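Local coordinates for protein putative hydrolase (Agrobacterium vitis, PDB 3LLC) that probably hydrolyses fatty-acyl thioesters on acylated proteins, and perhaps also acyl-glucuronide esters, as a member of the alpha/beta hydrolase family, at residues Ile211-Ala216 / Leu239-Asp244; Asp217-Tyr222 / Gly245-Ser250; Met140-Pro145 / Cys207-Leu212. All coordinates share one frame; numbering follows the deposited sequence.

Contact 1: residues Ile211-Ala216 / Leu239-Asp244; sequences ILQGMA and LTLVRD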
ATOM      1  N   ILE A 211      -7.854  10.228  -2.988  1.00 19.32           N
ATOM      2  CA  ILE A 211      -7.512   9.181  -3.997  1.00 19.67           C
ATOM      3  C   ILE A 211      -7.138   9.867  -5.338  1.00 20.02           C
ATOM      4  O   ILE A 211      -7.823  10.803  -5.773  1.00 19.18           O
ATOM      5  CB  ILE A 211      -8.702   8.235  -4.254  1.00 20.24           C
ATOM      6  CG1 ILE A 211      -9.195   7.561  -2.955  1.00 21.85           C
ATOM      7  CG2 ILE A 211      -8.350   7.134  -5.342  1.00 18.54           C
ATOM      8  CD1 ILE A 211     -10.713   7.159  -2.985  1.00 21.94           C
ATOM      9  N   LEU A 212      -6.038   9.395  -5.956  1.00 18.61           N
ATOM     10  CA  LEU A 212      -5.578   9.836  -7.287  1.00 19.53           C
ATOM     11  C   LEU A 212      -5.663   8.584  -8.187  1.00 20.60           C
ATOM     12  O   LEU A 212      -5.135   7.516  -7.823  1.00 20.54           O
ATOM     13  CB  LEU A 212      -4.145  10.346  -7.235  1.00 20.17           C
ATOM     14  CG  LEU A 212      -3.889  11.674  -6.486  1.00 28.42           C
ATOM     15  CD1 LEU A 212      -2.478  11.739  -5.898  1.00 33.13           C
ATOM     16  CD2 LEU A 212      -4.072  12.854  -7.430  1.00 28.78           C
ATOM     17  N   GLN A 213      -6.344   8.712  -9.334  1.00 19.95           N
ATOM     18  CA  GLN A 213      -6.665   7.559 -10.187  1.00 19.01           C
ATOM     19  C   GLN A 213      -6.700   7.967 -11.666  1.00 18.64           C
ATOM     20  O   GLN A 213      -7.360   8.959 -12.082  1.00 16.77           O
ATOM     21  CB  GLN A 213      -8.025   6.975  -9.759  1.00 19.38           C
ATOM     22  CG  GLN A 213      -8.591   5.893 -10.661  1.00 20.19           C
ATOM     23  CD  GLN A 213      -7.871   4.555 -10.513  1.00 23.51           C
ATOM     24  OE1 GLN A 213      -7.658   4.046  -9.395  1.00 22.79           O
ATOM     25  NE2 GLN A 213      -7.520   3.960 -11.656  1.00 18.87           N
ATOM     26  N   GLY A 214      -5.994   7.190 -12.487  1.00 17.88           N
ATOM     27  CA  GLY A 214      -6.014   7.407 -13.923  1.00 16.43           C
ATOM     28  C   GLY A 214      -7.193   6.727 -14.605  1.00 15.92           C
ATOM     29  O   GLY A 214      -7.610   5.629 -14.196  1.00 20.00           O
HETATM   30  N   MSE A 215      -7.725   7.351 -15.651  1.00 16.95           N
HETATM   31  CA  MSE A 215      -8.836   6.755 -16.404  1.00 17.23           C
HETATM   32  C   MSE A 215      -8.334   5.912 -17.614  1.00 19.89           C
HETATM   33  O   MSE A 215      -9.125   5.352 -18.343  1.00 20.23           O
HETATM   34  CB  MSE A 215      -9.858   7.817 -16.831  1.00 19.01           C
HETATM   35  CG  MSE A 215     -10.416   8.663 -15.645  1.00 17.52           C
HETATM   36 SE   MSE A 215     -11.669   9.976 -16.178  0.75 16.69          SE
HETATM   37  CE  MSE A 215     -13.208   8.878 -16.523  1.00 24.34           C
ATOM     38  N   ALA A 216      -7.027   5.907 -17.847  1.00 18.74           N
ATOM     39  CA  ALA A 216      -6.413   5.009 -18.850  1.00 18.76           C
ATOM     40  C   ALA A 216      -5.583   3.897 -18.168  1.00 20.15           C
ATOM     41  O   ALA A 216      -4.562   3.430 -18.689  1.00 18.99           O
ATOM     42  CB  ALA A 216      -5.549   5.833 -19.835  1.00 16.84           C
ATOM     43  N   LEU A 239     -11.737  12.583  -4.604  1.00 17.64           N
ATOM     44  CA  LEU A 239     -11.242  11.659  -5.673  1.00 16.98           C
ATOM     45  C   LEU A 239     -10.821  12.521  -6.897  1.00 17.77           C
ATOM     46  O   LEU A 239     -11.627  13.266  -7.430  1.00 18.81           O
ATOM     47  CB  LEU A 239     -12.333  10.642  -6.052  1.00 17.18           C
ATOM     48  CG  LEU A 239     -12.100   9.830  -7.370  1.00 19.43           C
ATOM     49  CD1 LEU A 239     -10.790   9.004  -7.298  1.00 18.92           C
ATOM     50  CD2 LEU A 239     -13.292   9.005  -7.748  1.00 20.05           C
ATOM     51  N   THR A 240      -9.545  12.437  -7.289  1.00 18.13           N
ATOM     52  CA  THR A 240      -9.033  13.161  -8.419  1.00 17.05           C
ATOM     53  C   THR A 240      -8.853  12.113  -9.543  1.00 20.72           C
ATOM     54  O   THR A 240      -7.987  11.220  -9.426  1.00 20.40           O
ATOM     55  CB  THR A 240      -7.702  13.849  -8.103  1.00 20.38           C
ATOM     56  OG1 THR A 240      -7.870  14.816  -7.032  1.00 22.23           O
ATOM     57  CG2 THR A 240      -7.142  14.620  -9.405  1.00 17.51           C
ATOM     58  N   LEU A 241      -9.635  12.269 -10.613  1.00 19.23           N
ATOM     59  CA  LEU A 241      -9.588  11.402 -11.804  1.00 18.21           C
ATOM     60  C   LEU A 241      -8.802  12.136 -12.919  1.00 16.42           C
ATOM     61  O   LEU A 241      -9.100  13.275 -13.283  1.00 17.12           O
ATOM     62  CB  LEU A 241     -10.991  11.065 -12.290  1.00 18.40           C
ATOM     63  CG  LEU A 241     -11.794  10.042 -11.465  1.00 19.40           C
ATOM     64  CD1 LEU A 241     -13.331  10.114 -11.786  1.00 19.87           C
ATOM     65  CD2 LEU A 241     -11.252   8.578 -11.591  1.00 19.95           C
ATOM     66  N   VAL A 242      -7.761  11.478 -13.413  1.00 17.43           N
ATOM     67  CA  VAL A 242      -6.870  12.063 -14.404  1.00 16.21           C
ATOM     68  C   VAL A 242      -7.151  11.289 -15.733  1.00 17.16           C
ATOM     69  O   VAL A 242      -6.811  10.098 -15.815  1.00 18.33           O
ATOM     70  CB  VAL A 242      -5.412  11.900 -13.952  1.00 18.32           C
ATOM     71  CG1 VAL A 242      -4.451  12.531 -15.004  1.00 16.27           C
ATOM     72  CG2 VAL A 242      -5.178  12.534 -12.545  1.00 21.41           C
ATOM     73  N   ARG A 243      -7.728  11.955 -16.718  1.00 14.03           N
ATOM     74  CA  ARG A 243      -8.270  11.297 -17.917  1.00 14.94           C
ATOM     75  C   ARG A 243      -7.217  10.390 -18.616  1.00 18.65           C
ATOM     76  O   ARG A 243      -7.539   9.251 -18.960  1.00 19.16           O
ATOM     77  CB  ARG A 243      -8.801  12.281 -18.911  1.00 15.50           C
ATOM     78  CG  ARG A 243      -9.272  11.710 -20.255  1.00 19.37           C
ATOM     79  CD  ARG A 243     -10.349  10.700 -20.121  1.00 20.22           C
ATOM     80  NE  ARG A 243     -10.715  10.139 -21.435  1.00 28.70           N
ATOM     81  CZ  ARG A 243     -10.200   9.019 -21.958  1.00 25.01           C
ATOM     82  NH1 ARG A 243      -9.262   8.288 -21.300  1.00 27.06           N
ATOM     83  NH2 ARG A 243     -10.621   8.630 -23.153  1.00 30.52           N
ATOM     84  N   ASP A 244      -6.008  10.909 -18.813  1.00 18.77           N
ATOM     85  CA  ASP A 244      -4.946  10.176 -19.549  1.00 19.58           C
ATOM     86  C   ASP A 244      -3.926   9.463 -18.660  1.00 20.42           C
ATOM     87  O   ASP A 244      -2.913   8.954 -19.153  1.00 17.07           O
ATOM     88  CB  ASP A 244      -4.250  11.076 -20.591  1.00 18.24           C
ATOM     89  CG  ASP A 244      -3.462  12.257 -19.982  1.00 18.54           C
ATOM     90  OD1 ASP A 244      -3.284  12.307 -18.757  1.00 19.69           O
ATOM     91  OD2 ASP A 244      -3.064  13.164 -20.754  1.00 24.87           O
TER
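The carboxamide of Gln213 is carried on a stem that lies against Leu241, with CG 3.9 Å from Leu241 CD2. Gly214 O sits at the edge of this amide, 12° out of its plane, and takes a bond from Gln213 NE2 at 3.0 Å. A bend at chi2 (74°) turns the amide away from Leu241 and brings NE2 to Gly214 O. NE2 also makes a weak bond to Val220 O. The Arg243 guanidinium lies obliquely to Met215 O, with NH1 4.2 Å away.

Strands 211-214 and 239-242 run parallel, their axes 4.8 Å apart at the closest. Thr240 N bonds Ile211 O at 2.8 Å, almost straight. Gln213 N to Thr240 O, Val242 N to Gln213 O and Met215 N to Val242 O continue the ladder. On the face of Ile211, Gln213 and Leu241, Ile211 CG2 packs on Leu239 CD1 at 3.6 Å. On the other face Leu212 CD2 lies alongside Thr240 CB at 3.8 Å. Past the strands, the Met215 side chain, a selenomethionine, runs at about a right angle to that of Leu241, with SE 4.1 Å from Leu241 CB.

The two strands and helix 222-230 form a beta-alpha-beta unit. Residues 239-242 lie on strand 237-242, one of the sheet's two edge strands in this chain. The helix covers Ile211, Gln213 and Leu239, while helix 252-266 covers Leu212 and Val242 on the opposite face.

Contact 2: residues Asp217-Tyr222 / Gly245-Ser250; sequences DPDVPY and GDHRLS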
ATOM      1  N   ASP A 217      -6.009   3.494 -16.984  1.00 18.43           N
ATOM      2  CA  ASP A 217      -5.337   2.463 -16.160  1.00 18.08           C
ATOM      3  C   ASP A 217      -5.877   1.086 -16.583  1.00 19.21           C
ATOM      4  O   ASP A 217      -7.072   0.806 -16.402  1.00 19.82           O
ATOM      5  CB  ASP A 217      -5.629   2.783 -14.669  1.00 19.02           C
ATOM      6  CG  ASP A 217      -4.911   1.857 -13.703  1.00 21.67           C
ATOM      7  OD1 ASP A 217      -4.636   0.683 -14.080  1.00 21.53           O
ATOM      8  OD2 ASP A 217      -4.667   2.259 -12.534  1.00 21.78           O
ATOM      9  N   PRO A 218      -5.029   0.235 -17.246  1.00 19.41           N
ATOM     10  CA  PRO A 218      -5.499  -1.069 -17.685  1.00 19.99           C
ATOM     11  C   PRO A 218      -5.493  -2.167 -16.600  1.00 23.26           C
ATOM     12  O   PRO A 218      -5.967  -3.257 -16.881  1.00 22.67           O
ATOM     13  CB  PRO A 218      -4.506  -1.436 -18.825  1.00 19.72           C
ATOM     14  CG  PRO A 218      -3.217  -0.857 -18.311  1.00 22.03           C
ATOM     15  CD  PRO A 218      -3.586   0.392 -17.498  1.00 21.01           C
ATOM     16  N   ASP A 219      -5.002  -1.875 -15.395  1.00 21.66           N
ATOM     17  CA  ASP A 219      -4.858  -2.853 -14.309  1.00 22.81           C
ATOM     18  C   ASP A 219      -5.921  -2.672 -13.214  1.00 25.04           C
ATOM     19  O   ASP A 219      -6.594  -3.627 -12.855  1.00 25.08           O
ATOM     20  CB  ASP A 219      -3.491  -2.723 -13.661  1.00 25.04           C
ATOM     21  CG  ASP A 219      -2.343  -2.954 -14.661  1.00 30.76           C
ATOM     22  OD1 ASP A 219      -2.522  -3.726 -15.623  1.00 30.78           O
ATOM     23  OD2 ASP A 219      -1.297  -2.313 -14.505  1.00 37.78           O
ATOM     24  N   VAL A 220      -6.055  -1.444 -12.712  1.00 23.73           N
ATOM     25  CA  VAL A 220      -7.154  -1.069 -11.798  1.00 22.38           C
ATOM     26  C   VAL A 220      -8.115  -0.091 -12.536  1.00 22.54           C
ATOM     27  O   VAL A 220      -7.768   1.054 -12.731  1.00 21.81           O
ATOM     28  CB  VAL A 220      -6.596  -0.418 -10.501  1.00 24.92           C
ATOM     29  CG1 VAL A 220      -7.755   0.059  -9.578  1.00 25.67           C
ATOM     30  CG2 VAL A 220      -5.693  -1.409  -9.740  1.00 26.76           C
ATOM     31  N   PRO A 221      -9.296  -0.554 -12.989  1.00 22.58           N
ATOM     32  CA  PRO A 221     -10.234   0.311 -13.716  1.00 22.40           C
ATOM     33  C   PRO A 221     -10.627   1.501 -12.849  1.00 21.84           C
ATOM     34  O   PRO A 221     -10.770   1.318 -11.644  1.00 21.80           O
ATOM     35  CB  PRO A 221     -11.461  -0.575 -13.963  1.00 25.68           C
ATOM     36  CG  PRO A 221     -11.126  -1.924 -13.480  1.00 29.96           C
ATOM     37  CD  PRO A 221      -9.834  -1.903 -12.756  1.00 24.41           C
ATOM     38  N   TYR A 222     -10.785   2.684 -13.439  1.00 21.45           N
ATOM     39  CA  TYR A 222     -11.108   3.869 -12.624  1.00 20.02           C
ATOM     40  C   TYR A 222     -12.440   3.675 -11.869  1.00 19.65           C
ATOM     41  O   TYR A 222     -12.645   4.274 -10.814  1.00 21.90           O
ATOM     42  CB  TYR A 222     -11.127   5.151 -13.473  1.00 19.33           C
ATOM     43  CG  TYR A 222     -12.329   5.297 -14.353  1.00 20.13           C
ATOM     44  CD1 TYR A 222     -13.501   5.905 -13.879  1.00 18.46           C
ATOM     45  CD2 TYR A 222     -12.316   4.844 -15.682  1.00 19.86           C
ATOM     46  CE1 TYR A 222     -14.616   6.007 -14.679  1.00 22.49           C
ATOM     47  CE2 TYR A 222     -13.439   4.952 -16.486  1.00 22.58           C
ATOM     48  CZ  TYR A 222     -14.584   5.547 -15.976  1.00 25.98           C
ATOM     49  OH  TYR A 222     -15.701   5.660 -16.764  1.00 25.94           O
ATOM     50  N   GLY A 245      -4.176   9.377 -17.364  1.00 16.16           N
ATOM     51  CA  GLY A 245      -3.275   8.703 -16.454  1.00 18.34           C
ATOM     52  C   GLY A 245      -3.309   7.177 -16.544  1.00 19.68           C
ATOM     53  O   GLY A 245      -4.376   6.593 -16.755  1.00 18.82           O
ATOM     54  N   ASP A 246      -2.134   6.529 -16.426  1.00 20.27           N
ATOM     55  CA  ASP A 246      -2.049   5.071 -16.481  1.00 20.25           C
ATOM     56  C   ASP A 246      -1.869   4.508 -15.101  1.00 22.88           C
ATOM     57  O   ASP A 246      -2.073   5.238 -14.118  1.00 21.21           O
ATOM     58  CB  ASP A 246      -0.972   4.617 -17.494  1.00 21.38           C
ATOM     59  CG  ASP A 246       0.441   4.971 -17.073  1.00 24.36           C
ATOM     60  OD1 ASP A 246       0.726   5.256 -15.910  1.00 23.09           O
ATOM     61  OD2 ASP A 246       1.310   4.933 -17.942  1.00 24.75           O
ATOM     62  N   HIS A 247      -1.528   3.221 -14.973  1.00 19.49           N
ATOM     63  CA  HIS A 247      -1.457   2.617 -13.637  1.00 21.28           C
ATOM     64  C   HIS A 247      -0.295   3.178 -12.779  1.00 23.73           C
ATOM     65  O   HIS A 247      -0.402   3.237 -11.570  1.00 24.66           O
ATOM     66  CB  HIS A 247      -1.358   1.073 -13.676  1.00 20.98           C
ATOM     67  CG  HIS A 247      -1.489   0.444 -12.321  1.00 21.67           C
ATOM     68  ND1 HIS A 247      -2.583   0.664 -11.516  1.00 21.31           N
ATOM     69  CD2 HIS A 247      -0.646  -0.351 -11.611  1.00 24.97           C
ATOM     70  CE1 HIS A 247      -2.415   0.019 -10.363  1.00 27.51           C
ATOM     71  NE2 HIS A 247      -1.258  -0.622 -10.406  1.00 25.82           N
ATOM     72  N   ARG A 248       0.801   3.561 -13.407  1.00 22.56           N
ATOM     73  CA  ARG A 248       1.996   3.984 -12.644  1.00 28.27           C
ATOM     74  C   ARG A 248       1.906   5.422 -12.089  1.00 28.57           C
ATOM     75  O   ARG A 248       2.505   5.714 -11.031  1.00 26.05           O
ATOM     76  CB  ARG A 248       3.251   3.856 -13.528  1.00 29.01           C
ATOM     77  CG  ARG A 248       3.712   2.393 -13.743  1.00 37.36           C
ATOM     78  CD  ARG A 248       4.848   2.308 -14.804  1.00 31.89           C
ATOM     79  N   LEU A 249       1.155   6.298 -12.793  1.00 23.73           N
ATOM     80  CA  LEU A 249       0.970   7.702 -12.378  1.00 23.27           C
ATOM     81  C   LEU A 249       2.292   8.307 -11.891  1.00 24.77           C
ATOM     82  O   LEU A 249       2.391   8.771 -10.750  1.00 23.53           O
ATOM     83  CB  LEU A 249      -0.095   7.800 -11.264  1.00 24.19           C
ATOM     84  CG  LEU A 249      -1.551   7.568 -11.639  1.00 28.27           C
ATOM     85  CD1 LEU A 249      -2.496   7.770 -10.416  1.00 24.97           C
ATOM     86  CD2 LEU A 249      -2.030   8.424 -12.828  1.00 20.37           C
ATOM     87  N   SER A 250       3.316   8.256 -12.746  1.00 21.54           N
ATOM     88  CA  SER A 250       4.666   8.695 -12.380  1.00 24.84           C
ATOM     89  C   SER A 250       5.288   9.671 -13.382  1.00 23.35           C
ATOM     90  O   SER A 250       6.495   9.932 -13.348  1.00 23.86           O
ATOM     91  CB  SER A 250       5.582   7.455 -12.163  1.00 26.81           C
ATOM     92  OG  SER A 250       5.677   6.700 -13.361  1.00 27.18           O
TER
HETATM   93  O   HOH W   1      -4.160   5.040 -12.221  1.00 20.21           O
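OD2 of Asp217 accepts from His247 ND1 at 2.8 Å, and a water donates to it at the same time. The bond to His247 is nearly straight, at 168°. The carboxylate oxygen lies in the plane of the imidazole, at its edge. It receives the N-H on its syn side, somewhat out of the carboxylate plane. The carboxylate itself is turned 58° from the ring. The water also donates to Asp246 O at 2.8 Å, so it bridges the two loops. Gln213 NE2 adds a weak bond to OD2.

The second oxygen, OD1, faces its own loop. Asp219 N meets Asp217 OD1 at 2.9 Å, nearly along its C-O axis, in an Asx turn. Val220 N comes to Asp217 OD1 from above the carboxylate plane, which makes an Asx motif. Both bonds restrain rotation of the carboxylate. A chi1 near 180° (-176°) swings this group across to the ring.

Other side chains frame the imidazole. CB of Asp219 lies over one face, 4.1 Å from the His247 ring centroid, in a CH-pi contact. Asp219 OD2 is bonded to Tyr178 OH. CG2 of Val220 approaches His247 CE1 obliquely at 3.6 Å.

His247 NE2 is hydrogen-bonded to Ser114 OG, on the probable nucleophile elbow. Asp217, His247 and Ser114 therefore have the geometry of a Ser-His-Asp triad, consistent with an esterase or thioesterase mechanism. In such a triad the aspartate orients the histidine toward the serine.

Contact 3: residues Met140-Pro145 / Cys207-Leu212; sequences MVLIAP and CPVHIL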
HETATM    1  N   MSE A 140      -4.667  10.103   4.610  1.00 19.71           N
HETATM    2  CA  MSE A 140      -4.294   8.992   3.726  0.50 19.31           C
HETATM    3  C   MSE A 140      -4.371   9.485   2.283  1.00 22.04           C
HETATM    4  O   MSE A 140      -5.350  10.127   1.873  1.00 22.83           O
HETATM    5  CB  MSE A 140      -5.206   7.758   3.927  0.50 19.58           C
HETATM    6  CG  MSE A 140      -5.202   7.126   5.353  0.50 16.42           C
HETATM    7 SE   MSE A 140      -6.652   5.793   5.553  0.38 26.54          SE
HETATM    8  CE  MSE A 140      -6.922   5.584   3.613  0.50 10.21           C
ATOM      9  N   VAL A 141      -3.306   9.200   1.513  1.00 19.38           N
ATOM     10  CA  VAL A 141      -3.240   9.549   0.092  1.00 19.84           C
ATOM     11  C   VAL A 141      -3.109   8.183  -0.620  1.00 20.46           C
ATOM     12  O   VAL A 141      -2.195   7.402  -0.306  1.00 23.36           O
ATOM     13  CB  VAL A 141      -2.081  10.475  -0.225  1.00 20.05           C
ATOM     14  CG1 VAL A 141      -1.966  10.655  -1.764  1.00 22.07           C
ATOM     15  CG2 VAL A 141      -2.233  11.886   0.481  1.00 19.94           C
ATOM     16  N   LEU A 142      -4.064   7.854  -1.484  1.00 18.97           N
ATOM     17  CA  LEU A 142      -4.127   6.522  -2.133  1.00 19.33           C
ATOM     18  C   LEU A 142      -3.965   6.714  -3.654  1.00 24.08           C
ATOM     19  O   LEU A 142      -4.664   7.529  -4.231  1.00 24.87           O
ATOM     20  CB  LEU A 142      -5.452   5.848  -1.807  1.00 23.38           C
ATOM     21  CG  LEU A 142      -5.800   5.677  -0.316  1.00 24.39           C
ATOM     22  CD1 LEU A 142      -7.191   5.029  -0.153  1.00 22.54           C
ATOM     23  CD2 LEU A 142      -4.697   4.852   0.334  1.00 24.27           C
ATOM     24  N   ILE A 143      -3.011   6.000  -4.267  1.00 21.36           N
ATOM     25  CA  ILE A 143      -2.653   6.165  -5.679  1.00 21.54           C
ATOM     26  C   ILE A 143      -3.048   4.865  -6.392  1.00 22.34           C
ATOM     27  O   ILE A 143      -2.491   3.823  -6.087  1.00 21.53           O
ATOM     28  CB  ILE A 143      -1.143   6.424  -5.825  1.00 23.06           C
ATOM     29  CG1 ILE A 143      -0.739   7.688  -5.018  1.00 29.00           C
ATOM     30  CG2 ILE A 143      -0.727   6.538  -7.328  1.00 20.67           C
ATOM     31  CD1 ILE A 143       0.439   7.538  -4.194  1.00 32.54           C
ATOM     32  N   ALA A 144      -4.018   4.936  -7.306  1.00 21.02           N
ATOM     33  CA  ALA A 144      -4.577   3.764  -8.007  1.00 20.91           C
ATOM     34  C   ALA A 144      -4.811   2.599  -7.052  1.00 22.72           C
ATOM     35  O   ALA A 144      -4.372   1.480  -7.286  1.00 22.00           O
ATOM     36  CB  ALA A 144      -3.635   3.342  -9.201  1.00 21.64           C
ATOM     37  N   PRO A 145      -5.531   2.850  -5.935  1.00 22.02           N
ATOM     38  CA  PRO A 145      -5.623   1.810  -4.926  1.00 21.24           C
ATOM     39  C   PRO A 145      -6.362   0.554  -5.394  1.00 23.01           C
ATOM     40  O   PRO A 145      -7.324   0.650  -6.160  1.00 23.32           O
ATOM     41  CB  PRO A 145      -6.408   2.494  -3.794  1.00 22.13           C
ATOM     42  CG  PRO A 145      -7.238   3.503  -4.527  1.00 21.45           C
ATOM     43  CD  PRO A 145      -6.313   4.041  -5.580  1.00 21.49           C
ATOM     44  N   CYS A 207     -10.246  10.085   9.275  1.00 22.21           N
ATOM     45  CA  CYS A 207      -9.315  11.103   8.793  1.00 21.21           C
ATOM     46  C   CYS A 207      -9.613  11.447   7.321  1.00 20.35           C
ATOM     47  O   CYS A 207     -10.289  10.664   6.644  1.00 21.70           O
ATOM     48  CB  CYS A 207      -7.880  10.548   8.862  1.00 21.64           C
ATOM     49  SG  CYS A 207      -7.540   9.119   7.804  1.00 24.88           S
ATOM     50  N   PRO A 208      -9.046  12.551   6.822  1.00 20.62           N
ATOM     51  CA  PRO A 208      -9.216  12.831   5.358  1.00 18.71           C
ATOM     52  C   PRO A 208      -8.563  11.790   4.468  1.00 21.83           C
ATOM     53  O   PRO A 208      -7.511  11.234   4.815  1.00 20.04           O
ATOM     54  CB  PRO A 208      -8.580  14.209   5.168  1.00 19.64           C
ATOM     55  CG  PRO A 208      -8.370  14.771   6.560  1.00 27.67           C
ATOM     56  CD  PRO A 208      -8.308  13.623   7.513  1.00 21.34           C
ATOM     57  N   VAL A 209      -9.205  11.537   3.316  1.00 19.31           N
ATOM     58  CA  VAL A 209      -8.715  10.588   2.321  1.00 19.18           C
ATOM     59  C   VAL A 209      -8.709  11.314   0.961  1.00 21.26           C
ATOM     60  O   VAL A 209      -9.708  11.947   0.606  1.00 19.44           O
ATOM     61  CB  VAL A 209      -9.615   9.339   2.243  1.00 21.25           C
ATOM     62  CG1 VAL A 209      -9.074   8.333   1.196  1.00 19.82           C
ATOM     63  CG2 VAL A 209      -9.713   8.593   3.612  1.00 17.91           C
ATOM     64  N   HIS A 210      -7.595  11.229   0.219  1.00 18.82           N
ATOM     65  CA  HIS A 210      -7.505  11.741  -1.143  1.00 19.88           C
ATOM     66  C   HIS A 210      -7.028  10.597  -2.011  1.00 20.18           C
ATOM     67  O   HIS A 210      -5.907  10.085  -1.803  1.00 22.48           O
ATOM     68  CB  HIS A 210      -6.501  12.878  -1.225  1.00 18.53           C
ATOM     69  CG  HIS A 210      -6.549  13.662  -2.513  1.00 19.54           C
ATOM     70  ND1 HIS A 210      -6.039  14.939  -2.620  1.00 27.81           N
ATOM     71  CD2 HIS A 210      -7.053  13.358  -3.735  1.00 24.00           C
ATOM     72  CE1 HIS A 210      -6.213  15.380  -3.858  1.00 26.68           C
ATOM     73  NE2 HIS A 210      -6.835  14.445  -4.552  1.00 21.78           N
ATOM     74  N   ILE A 211      -7.854  10.228  -2.988  1.00 19.32           N
ATOM     75  CA  ILE A 211      -7.512   9.181  -3.997  1.00 19.67           C
ATOM     76  C   ILE A 211      -7.138   9.867  -5.338  1.00 20.02           C
ATOM     77  O   ILE A 211      -7.823  10.803  -5.773  1.00 19.18           O
ATOM     78  CB  ILE A 211      -8.702   8.235  -4.254  1.00 20.24           C
ATOM     79  CG1 ILE A 211      -9.195   7.561  -2.955  1.00 21.85           C
ATOM     80  CG2 ILE A 211      -8.350   7.134  -5.342  1.00 18.54           C
ATOM     81  CD1 ILE A 211     -10.713   7.159  -2.985  1.00 21.94           C
ATOM     82  N   LEU A 212      -6.038   9.395  -5.956  1.00 18.61           N
ATOM     83  CA  LEU A 212      -5.578   9.836  -7.287  1.00 19.53           C
ATOM     84  C   LEU A 212      -5.663   8.584  -8.187  1.00 20.60           C
ATOM     85  O   LEU A 212      -5.135   7.516  -7.823  1.00 20.54           O
ATOM     86  CB  LEU A 212      -4.145  10.346  -7.235  1.00 20.17           C
ATOM     87  CG  LEU A 212      -3.889  11.674  -6.486  1.00 28.42           C
ATOM     88  CD1 LEU A 212      -2.478  11.739  -5.898  1.00 33.13           C
ATOM     89  CD2 LEU A 212      -4.072  12.854  -7.430  1.00 28.78           C
TER
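Strands 140-143 and 209-212 run parallel, their axes 4.8 Å apart at the closest with 16° between their directions, and five backbone bonds join their segments. They begin with Met140 N to Pro208 O and end with Ala144 N to Leu212 O at 2.9 Å.

Side chains alternate between the two faces. On the face of Leu142, Val209 and Ile211, CD1 of Leu142 meets Val209 CG1 obliquely at 4.0 Å. Pro145, just past its strand, comes at about a right angle to Ile211, with Pro145 CD 3.7 Å from Ile211 CG2. This same methyl also packs on Leu239 of the next strand. On the other face CG1 of Val141 reaches Leu212 CD1 at 4.3 Å. The ring of His210 leads away from Val141 toward the next strand, where Thr240 is its polar partner.

Helix 222-230 covers Leu142, Pro145 and Ile211. Helix 252-266 covers Val141, Ile143 and His210. Between these layers the side-chain contact is apolar. The polar backbone atoms at the shared edge are largely paired in the ladder, as expected for the buried central sheet of an alpha/beta hydrolase.

Overall arrangement
Strand 209-214 joins contacts 1 and 3, which share Ile211 and Leu212 and have centres about 11 Å apart. One edge of it pairs with strand 136-143, the other with strand 237-242. Thr240 OG1 and His210 NE2, 2.7 Å apart, tie the two contacts. Contact 2 continues from contact 1, their centres about 8 Å apart; Ala216 N lies 2.9 Å from Gly245 O. Contact 3 reaches the probable active site through Ala144, whose CB is 3.7 Å from His247 ND1. Asp217 and His247 thus lie in loops beyond the C-terminal ends of the parallel strands. A tetraethylene glycol, probably from crystallisation, lies about 4 Å from the Val220 side chain, near the proposed triad.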